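Local coordinates for putative molybdenum cofactor biosynthesis protein (Corynebacterium diphtheriae, PDB 2G2C) that is of unproven function but probably binds molybdopterin in the biosynthesis of the molybdenum cofactor, at residues G78-R82 and L119-I123; R71-G77 and A133-A139; Q105-G110 and D148-I153. One frame throughout, in Å; residues are numbered along the deposited sequence. Where two conformers were deposited one is given.

Contact 1: G78-R82 and L119-I123; sequences GTGIR and LSRGI. With NA (sodium ion), chain B.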
loop_
_atom_site.group_PDB
_atom_site.type_symbol
_atom_site.label_atom_id
_atom_site.label_comp_id
_atom_site.label_asym_id
_atom_site.label_seq_id
_atom_site.Cartn_x
_atom_site.Cartn_y
_atom_site.Cartn_z
ATOM N N GLY A 78 -6.974 2.108 7.747
ATOM C CA GLY A 78 -7.596 3.404 7.437
ATOM C C GLY A 78 -8.508 3.409 6.225
ATOM O O GLY A 78 -8.763 4.462 5.640
ATOM N N THR A 79 -9.044 2.239 5.876
ATOM C CA THR A 79 -9.885 2.134 4.670
ATOM C C THR A 79 -11.403 2.061 4.910
ATOM O O THR A 79 -12.149 1.950 3.943
ATOM C CB THR A 79 -9.479 0.910 3.803
ATOM O OG1 THR A 79 -9.756 -0.301 4.516
ATOM C CG2 THR A 79 -7.969 0.939 3.445
ATOM N N GLY A 80 -11.845 2.079 6.171
ATOM C CA GLY A 80 -13.290 2.032 6.466
ATOM C C GLY A 80 -13.976 3.385 6.292
ATOM O O GLY A 80 -13.478 4.282 5.612
ATOM N N ILE A 81 -15.113 3.531 6.964
ATOM C CA ILE A 81 -16.022 4.650 6.729
ATOM C C ILE A 81 -16.009 5.698 7.874
ATOM O O ILE A 81 -16.638 6.765 7.740
ATOM C CB ILE A 81 -17.478 4.188 6.403
ATOM C CG1 ILE A 81 -18.221 5.248 5.544
ATOM C CG2 ILE A 81 -18.215 3.761 7.677
ATOM C CD1 ILE A 81 -17.588 5.433 4.117
ATOM N N ARG A 82 -15.292 5.422 8.974
ATOM C CA ARG A 82 -15.109 6.418 10.028
ATOM C C ARG A 82 -14.540 7.706 9.431
ATOM O O ARG A 82 -13.807 7.669 8.434
ATOM C CB ARG A 82 -14.146 5.899 11.096
ATOM C CG ARG A 82 -14.701 4.772 11.954
ATOM C CD ARG A 82 -13.844 4.556 13.214
ATOM N NE ARG A 82 -13.566 5.811 13.925
ATOM C CZ ARG A 82 -13.229 5.915 15.213
ATOM N NH1 ARG A 82 -13.142 4.836 15.984
ATOM N NH2 ARG A 82 -12.991 7.112 15.722
ATOM N N LEU A 119 -16.565 -3.351 3.036
ATOM C CA LEU A 119 -16.338 -2.041 3.631
ATOM C C LEU A 119 -14.975 -1.432 3.333
ATOM O O LEU A 119 -14.781 -0.237 3.583
ATOM C CB LEU A 119 -16.439 -2.187 5.136
ATOM C CG LEU A 119 -17.759 -2.834 5.472
ATOM C CD1 LEU A 119 -17.679 -3.373 6.866
ATOM C CD2 LEU A 119 -18.864 -1.780 5.281
ATOM N N SER A 120 -14.020 -2.232 2.860
ATOM C CA SER A 120 -12.739 -1.637 2.421
ATOM C C SER A 120 -12.878 -0.838 1.117
ATOM O O SER A 120 -13.382 -1.290 0.065
ATOM C CB SER A 120 -11.594 -2.658 2.318
ATOM O OG SER A 120 -10.391 -2.028 1.803
ATOM N N ARG A 121 -12.401 0.381 1.231
ATOM C CA ARG A 121 -12.465 1.309 0.139
ATOM C C ARG A 121 -11.053 1.462 -0.401
ATOM O O ARG A 121 -10.780 2.402 -1.132
ATOM C CB ARG A 121 -12.974 2.604 0.684
ATOM C CG ARG A 121 -14.332 2.427 1.356
ATOM C CD ARG A 121 -14.885 3.766 1.789
ATOM N NE ARG A 121 -13.948 4.406 2.721
ATOM C CZ ARG A 121 -13.225 5.486 2.438
ATOM N NH1 ARG A 121 -13.300 6.053 1.228
ATOM N NH2 ARG A 121 -12.398 5.975 3.372
ATOM N N GLY A 122 -10.149 0.543 -0.030
ATOM C CA GLY A 122 -8.740 0.677 -0.426
ATOM C C GLY A 122 -8.588 0.685 -1.923
ATOM O O GLY A 122 -9.276 -0.088 -2.608
ATOM N N ILE A 123 -7.704 1.567 -2.434
ATOM C CA ILE A 123 -7.470 1.619 -3.873
ATOM C C ILE A 123 -6.091 1.073 -4.264
ATOM O O ILE A 123 -5.219 0.860 -3.412
ATOM C CB ILE A 123 -7.750 3.032 -4.470
ATOM C CG1 ILE A 123 -6.793 4.041 -3.860
ATOM C CG2 ILE A 123 -9.224 3.386 -4.243
ATOM C CD1 ILE A 123 -6.854 5.402 -4.562
HETATM NA NA NA B . -8.739 -0.891 7.101
#

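Contact 2: R71-G77 and A133-A139; sequences RFIITAG and AALIVNA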
loop_
_atom_site.group_PDB
_atom_site.type_symbol
_atom_site.label_atom_id
_atom_site.label_comp_id
_atom_site.label_asym_id
_atom_site.label_seq_id
_atom_site.Cartn_x
_atom_site.Cartn_y
_atom_site.Cartn_z
ATOM N N ARG A 71 9.219 2.858 -5.133
ATOM C CA ARG A 71 8.377 2.595 -6.306
ATOM C C ARG A 71 7.215 1.631 -6.012
ATOM O O ARG A 71 6.372 1.414 -6.854
ATOM C CB ARG A 71 9.195 2.151 -7.520
ATOM C CG ARG A 71 10.134 3.278 -7.998
ATOM C CD ARG A 71 10.687 2.935 -9.360
ATOM N NE ARG A 71 9.649 2.838 -10.388
ATOM C CZ ARG A 71 9.732 2.079 -11.482
ATOM N NH1 ARG A 71 10.852 1.363 -11.743
ATOM N NH2 ARG A 71 8.686 2.044 -12.324
ATOM N N PHE A 72 7.197 1.074 -4.794
ATOM C CA PHE A 72 6.086 0.231 -4.366
ATOM C C PHE A 72 5.791 0.660 -2.951
ATOM O O PHE A 72 6.684 0.624 -2.101
ATOM C CB PHE A 72 6.454 -1.260 -4.419
ATOM C CG PHE A 72 5.379 -2.147 -3.864
ATOM C CD1 PHE A 72 4.095 -2.104 -4.381
ATOM C CD2 PHE A 72 5.620 -3.006 -2.796
ATOM C CE1 PHE A 72 3.068 -2.914 -3.859
ATOM C CE2 PHE A 72 4.577 -3.811 -2.269
ATOM C CZ PHE A 72 3.330 -3.774 -2.809
ATOM N N ILE A 73 4.572 1.138 -2.716
ATOM C CA ILE A 73 4.162 1.581 -1.404
ATOM C C ILE A 73 2.928 0.818 -1.050
ATOM O O ILE A 73 1.957 0.827 -1.825
ATOM C CB ILE A 73 3.838 3.104 -1.421
ATOM C CG1 ILE A 73 5.103 3.894 -1.789
ATOM C CG2 ILE A 73 3.267 3.531 -0.065
ATOM C CD1 ILE A 73 4.903 5.420 -1.955
ATOM N N ILE A 74 2.959 0.136 0.097
ATOM C CA ILE A 74 1.758 -0.588 0.543
ATOM C C ILE A 74 1.346 -0.016 1.909
ATOM O O ILE A 74 2.181 0.120 2.796
ATOM C CB ILE A 74 1.964 -2.113 0.549
ATOM C CG1 ILE A 74 0.624 -2.817 0.918
ATOM C CG2 ILE A 74 3.097 -2.504 1.464
ATOM C CD1 ILE A 74 0.482 -4.237 0.344
ATOM N N THR A 75 0.070 0.356 2.028
ATOM C CA THR A 75 -0.475 0.852 3.290
ATOM C C THR A 75 -1.342 -0.266 3.888
ATOM O O THR A 75 -1.882 -1.122 3.162
ATOM C CB THR A 75 -1.348 2.117 3.100
ATOM O OG1 THR A 75 -2.514 1.823 2.304
ATOM C CG2 THR A 75 -0.533 3.227 2.391
ATOM N N ALA A 76 -1.502 -0.232 5.209
ATOM C CA ALA A 76 -2.386 -1.193 5.877
ATOM C C ALA A 76 -3.209 -0.405 6.843
ATOM O O ALA A 76 -2.639 0.153 7.786
ATOM C CB ALA A 76 -1.535 -2.277 6.611
ATOM N N GLY A 77 -4.533 -0.370 6.637
ATOM C CA GLY A 77 -5.402 0.325 7.545
ATOM C C GLY A 77 -5.962 1.636 7.028
ATOM O O GLY A 77 -5.492 2.203 6.031
ATOM N N ALA A 133 7.614 5.954 -12.054
ATOM C CA ALA A 133 6.284 5.872 -11.418
ATOM C C ALA A 133 6.288 4.822 -10.316
ATOM O O ALA A 133 7.029 3.845 -10.418
ATOM C CB ALA A 133 5.211 5.548 -12.456
ATOM N N ALA A 134 5.467 5.044 -9.289
ATOM C CA ALA A 134 5.312 4.092 -8.203
ATOM C C ALA A 134 3.922 3.453 -8.245
ATOM O O ALA A 134 2.965 4.060 -8.737
ATOM C CB ALA A 134 5.510 4.776 -6.873
ATOM N N LEU A 135 3.841 2.231 -7.737
ATOM C CA LEU A 135 2.577 1.538 -7.513
ATOM C C LEU A 135 2.208 1.664 -6.036
ATOM O O LEU A 135 3.048 1.380 -5.183
ATOM C CB LEU A 135 2.772 0.066 -7.821
ATOM C CG LEU A 135 1.611 -0.872 -7.492
ATOM C CD1 LEU A 135 0.375 -0.592 -8.396
ATOM C CD2 LEU A 135 2.104 -2.320 -7.656
ATOM N N ILE A 136 0.996 2.116 -5.723
ATOM C CA ILE A 136 0.545 2.244 -4.347
ATOM C C ILE A 136 -0.640 1.307 -4.188
ATOM O O ILE A 136 -1.542 1.278 -5.065
ATOM C CB ILE A 136 0.136 3.696 -4.027
ATOM C CG1 ILE A 136 1.274 4.665 -4.366
ATOM C CG2 ILE A 136 -0.259 3.833 -2.540
ATOM C CD1 ILE A 136 0.934 6.085 -4.082
ATOM N N VAL A 137 -0.639 0.544 -3.085
ATOM C CA VAL A 137 -1.697 -0.445 -2.804
ATOM C C VAL A 137 -2.167 -0.205 -1.385
ATOM O O VAL A 137 -1.348 -0.176 -0.456
ATOM C CB VAL A 137 -1.115 -1.891 -2.887
ATOM C CG1 VAL A 137 -2.095 -2.943 -2.335
ATOM C CG2 VAL A 137 -0.722 -2.232 -4.310
ATOM N N ASN A 138 -3.485 -0.024 -1.222
ATOM C CA ASN A 138 -4.099 0.084 0.120
ATOM C C ASN A 138 -4.625 -1.274 0.557
ATOM O O ASN A 138 -5.562 -1.802 -0.071
ATOM C CB ASN A 138 -5.331 1.004 0.100
ATOM C CG ASN A 138 -5.033 2.441 -0.277
ATOM O OD1 ASN A 138 -5.944 3.110 -0.747
ATOM N ND2 ASN A 138 -3.822 2.939 -0.011
ATOM N N ALA A 139 -4.039 -1.845 1.616
ATOM C CA ALA A 139 -4.604 -3.058 2.224
ATOM C C ALA A 139 -5.397 -2.742 3.487
ATOM O O ALA A 139 -5.208 -1.704 4.105
ATOM C CB ALA A 139 -3.485 -4.040 2.566
HETATM O O HOH W 1 -4.588 0.903 3.655
#

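Contact 3: Q105-G110 and D148-I153; sequences QILIHG and DTWAVI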
loop_
_atom_site.group_PDB
_atom_site.type_symbol
_atom_site.label_atom_id
_atom_site.label_comp_id
_atom_site.label_asym_id
_atom_site.label_seq_id
_atom_site.Cartn_x
_atom_site.Cartn_y
_atom_site.Cartn_z
ATOM N N GLN A 105 -10.477 -7.707 -8.319
ATOM C CA GLN A 105 -9.979 -9.075 -8.113
ATOM C C GLN A 105 -9.731 -9.346 -6.633
ATOM O O GLN A 105 -9.972 -10.443 -6.154
ATOM C CB GLN A 105 -8.689 -9.323 -8.909
ATOM C CG GLN A 105 -8.908 -9.437 -10.395
ATOM C CD GLN A 105 -7.734 -10.060 -11.136
ATOM O OE1 GLN A 105 -7.922 -10.860 -12.074
ATOM N NE2 GLN A 105 -6.509 -9.697 -10.731
ATOM N N ILE A 106 -9.256 -8.323 -5.915
ATOM C CA ILE A 106 -8.996 -8.491 -4.486
ATOM C C ILE A 106 -10.307 -8.820 -3.777
ATOM O O ILE A 106 -10.356 -9.690 -2.885
ATOM C CB ILE A 106 -8.342 -7.232 -3.875
ATOM C CG1 ILE A 106 -6.909 -7.107 -4.340
ATOM C CG2 ILE A 106 -8.473 -7.241 -2.347
ATOM C CD1 ILE A 106 -6.338 -5.685 -4.148
ATOM N N LEU A 107 -11.369 -8.149 -4.212
ATOM C CA LEU A 107 -12.678 -8.397 -3.663
ATOM C C LEU A 107 -13.245 -9.767 -4.099
ATOM O O LEU A 107 -13.806 -10.506 -3.275
ATOM C CB LEU A 107 -13.585 -7.254 -4.083
ATOM C CG LEU A 107 -14.802 -7.111 -3.198
ATOM C CD1 LEU A 107 -14.472 -7.189 -1.686
ATOM C CD2 LEU A 107 -15.391 -5.795 -3.571
ATOM N N ILE A 108 -13.074 -10.133 -5.375
ATOM C CA ILE A 108 -13.522 -11.435 -5.866
ATOM C C ILE A 108 -12.818 -12.559 -5.087
ATOM O O ILE A 108 -13.468 -13.514 -4.631
ATOM C CB ILE A 108 -13.273 -11.571 -7.383
ATOM C CG1 ILE A 108 -14.212 -10.653 -8.171
ATOM C CG2 ILE A 108 -13.407 -13.046 -7.846
ATOM C CD1 ILE A 108 -13.739 -10.374 -9.618
ATOM N N HIS A 109 -11.508 -12.407 -4.895
ATOM C CA HIS A 109 -10.685 -13.392 -4.153
ATOM C C HIS A 109 -10.989 -13.433 -2.652
ATOM O O HIS A 109 -10.882 -14.488 -2.021
ATOM C CB HIS A 109 -9.183 -13.104 -4.335
ATOM C CG HIS A 109 -8.291 -14.151 -3.731
ATOM N ND1 HIS A 109 -7.497 -13.912 -2.629
ATOM C CD2 HIS A 109 -8.095 -15.452 -4.060
ATOM C CE1 HIS A 109 -6.836 -15.013 -2.318
ATOM N NE2 HIS A 109 -7.168 -15.957 -3.179
ATOM N N GLY A 110 -11.326 -12.295 -2.057
ATOM C CA GLY A 110 -11.583 -12.214 -0.618
ATOM C C GLY A 110 -13.058 -12.364 -0.256
ATOM O O GLY A 110 -13.401 -12.844 0.837
ATOM N N ASP A 148 -4.999 -11.525 1.419
ATOM C CA ASP A 148 -5.862 -11.529 0.233
ATOM C C ASP A 148 -5.426 -10.449 -0.779
ATOM O O ASP A 148 -5.402 -10.687 -2.001
ATOM C CB ASP A 148 -7.322 -11.336 0.618
ATOM C CG ASP A 148 -7.952 -12.600 1.189
ATOM O OD1 ASP A 148 -7.433 -13.725 0.979
ATOM O OD2 ASP A 148 -8.982 -12.450 1.880
ATOM N N THR A 149 -5.066 -9.278 -0.269
ATOM C CA THR A 149 -4.573 -8.230 -1.170
ATOM C C THR A 149 -3.301 -8.707 -1.850
ATOM O O THR A 149 -3.144 -8.594 -3.068
ATOM C CB THR A 149 -4.314 -6.926 -0.378
ATOM O OG1 THR A 149 -5.588 -6.410 0.032
ATOM C CG2 THR A 149 -3.555 -5.920 -1.210
ATOM N N TRP A 150 -2.386 -9.265 -1.046
ATOM C CA TRP A 150 -1.108 -9.725 -1.552
ATOM C C TRP A 150 -1.283 -10.824 -2.604
ATOM O O TRP A 150 -0.572 -10.862 -3.610
ATOM C CB TRP A 150 -0.232 -10.238 -0.394
ATOM C CG TRP A 150 1.133 -10.428 -0.864
ATOM C CD1 TRP A 150 1.730 -11.618 -1.239
ATOM C CD2 TRP A 150 2.115 -9.405 -1.059
ATOM N NE1 TRP A 150 3.011 -11.384 -1.610
ATOM C CE2 TRP A 150 3.281 -10.041 -1.523
ATOM C CE3 TRP A 150 2.116 -8.010 -0.882
ATOM C CZ2 TRP A 150 4.457 -9.335 -1.824
ATOM C CZ3 TRP A 150 3.292 -7.293 -1.160
ATOM C CH2 TRP A 150 4.442 -7.964 -1.634
ATOM N N ALA A 151 -2.229 -11.738 -2.374
ATOM C CA ALA A 151 -2.462 -12.827 -3.325
ATOM C C ALA A 151 -2.797 -12.335 -4.708
ATOM O O ALA A 151 -2.485 -12.989 -5.708
ATOM C CB ALA A 151 -3.582 -13.749 -2.817
ATOM N N VAL A 152 -3.483 -11.199 -4.775
ATOM C CA VAL A 152 -3.823 -10.629 -6.086
ATOM C C VAL A 152 -2.686 -9.791 -6.669
ATOM O O VAL A 152 -2.386 -9.857 -7.875
ATOM C CB VAL A 152 -5.108 -9.810 -5.999
ATOM C CG1 VAL A 152 -5.329 -8.991 -7.306
ATOM C CG2 VAL A 152 -6.310 -10.745 -5.676
ATOM N N ILE A 153 -2.066 -8.970 -5.827
ATOM C CA ILE A 153 -1.035 -8.049 -6.340
ATOM C C ILE A 153 0.249 -8.759 -6.700
ATOM O O ILE A 153 0.878 -8.460 -7.712
ATOM C CB ILE A 153 -0.717 -6.956 -5.272
ATOM C CG1 ILE A 153 -1.985 -6.131 -5.018
ATOM C CG2 ILE A 153 0.533 -6.079 -5.671
ATOM C CD1 ILE A 153 -2.466 -5.329 -6.187
HETATM O O HOH W 2 -3.852 -10.843 -10.023
#

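Contact 1: G78-R82 and L119-I123
T79 and G80 meet S120 and R121 in a polar loop-to-loop contact at the surface of the domain. The loop after strand 72-76 lies against the loop that leads into strand 124-126. T79-G80 ends the sequence TAGGTG, consistent with the glycine-rich loop that contacts molybdopterin in relatives of this family.

R121 makes three of the four hydrogen bonds across the loops. Its backbone N donates to T79 O at 3.1 Å. Its side chain runs back over the same loop, and R121 CB and CG both pass T79 O at 3.4 Å. The bend at chi3 (-59°) then turns NE and NH2 onto the next carbonyl. R121 NE reaches G80 O at 2.9 Å and R121 NH2 reaches the same G80 O at 3.0 Å. The grip is side-on, with two nitrogens on one oxygen. G80 O lies close to the guanidinium plane, but NE stands above the carbonyl plane while NH2 lies nearly along the C=O axis. I81 CD1 packs on R121 CD at 3.9 Å, the two side chains crossing at about a right angle. R121 NH1 has a second partner, a salt bridge to E89.

The T79 side chain has a different task: T79 OG1 coordinates the sodium ion at 2.8 Å. T79 OG1 also makes a weak hydrogen bond to S120 OG at 3.3 Å. S120 OG in turn accepts from G122 N at 3.2 Å, forming an ST turn.

The paired bonds and the salt bridge should restrict rotation of the R121 guanidinium, while T79 OG1 lies between the metal and a weak bond to S120 OG.

Contact 2: R71-G77 and A133-A139
R71 grips A133 O side-on with NE and NH2 at one end of a parallel strand pair. On the way there, R71 CB and CG lie 4.0 Å and CD 3.9 Å from A133 O, without bonding to it. The chain bends at chi3 (63°), which turns the guanidinium edge back onto the carbonyl. R71 NE donates to A133 O at 2.8 Å. R71 NH2 donates to the same A133 O at 3.1 Å, from within the carbonyl plane, whereas NE is tilted out of it. A133 O lies in the guanidinium plane. NH2 also forms a salt bridge with D165, so the tip ties the strand start to helix 157-165.

Beyond R71, strand 72-76 and strand 135-139 run side by side at 16°. They are neighbouring central strands of the mixed sheet, in an alpha/beta fold with helices on both faces. Backbone bonds alternate in parallel register, from R71 O with L135 N to G77 N with A139 O.

On the face with F72, I74, L135 and V137, the F72 ring lies beside L135, with F72 CD1 3.8 Å from L135 CD2. The ring meets V137 at its edge, F72 CE1 to V137 CG2 being 3.9 Å. I74 CD1 packs alongside V137 CG1. Helix 143-153 covers F72 and V137, and helix 157-165 covers L135.

The opposite face carries I73, T75, I136 and N138. N138 ND2 donates to T75 OG1 at 2.9 Å, with the hydroxyl tilted from the amide plane. T75 OG1 is itself a donor, giving its proton to a water at 2.6 Å from OG1. That water donates to G77 O and to A139 O.

Contact 3: Q105-G110 and D148-I153
I106 and V152 form the apolar centre of a contact between two helix ends. Helix 100-109 approaches helix 143-153 on the outer side of the domain. The axes of 105-109 and 148-153 run at 124° to each other and come within 8.8 Å.

Van der Waals packing makes up most of the contact. I106 CG1 rests on V152 CB at 3.6 Å. The tip of I106, CD1, continues past T149 CG2 towards I153 CD1. The other branch, I106 CG2, lies 3.8 Å from T149 OG1. V152 sits against Q105, I106 and H109, residues of one turn: CG1 meets Q105 CB, and CG2 lies over the backbone of Q105 and I106 and close to H109 CB. V152 CG1 is anti to its own N (chi1 169°), which places CG1 against Q105 and leaves CG2 over the backbone. T149 and I153 also touch V137 of strand 135-139, so this cluster continues into the packing of helix 143-153 on the sheet.

Polar groups meet without a direct hydrogen bond across the helices. The H109 ring stands almost upright to the D148 carboxylate, the planes being 87° apart. H109 CE1 is 3.6 Å from D148 OD1 and 3.5 Å from A151 CB. The other carboxylate oxygen, D148 OD2, lies 3.6 Å from G110 CA.

A water may bridge the helices. It donates to V152 O at 2.8 Å. Its bond from Q105 NE2, at 3.0 Å, is weak and, like the touch of NE2 on V152 CG1, depends on which of two Q105 conformers is present.

The chemistry implies that this junction relies on apolar fit, with polar groups at its margin. D148 could attract H109 electrostatically if the ring were protonated, but the geometry provides no direct bond between them.

Overall arrangement
Contact 2 is the centre of the three, about 2 Å from the centre of the chain, and the other two flank it at about 14 Å between centres. Contact 1 is nested inside the loop closed by contact 2, with 78-82 following directly on 71-77. I123 N probably bonds N138 OD1 (2.9 Å), and G122 packs on N138. Contact 3 joins contact 2 through the covering helix, V137 CG1 lying 3.5 Å from T149 CG2. Contacts 1 and 3 do not touch; their nearest atoms are about 6 Å apart. G77 CA lies 3.6 Å from the sodium ion, and the T149 side chain is about 10 Å from it. The ion marks the glycine-rich loop, consistent with the cofactor pocket in relatives.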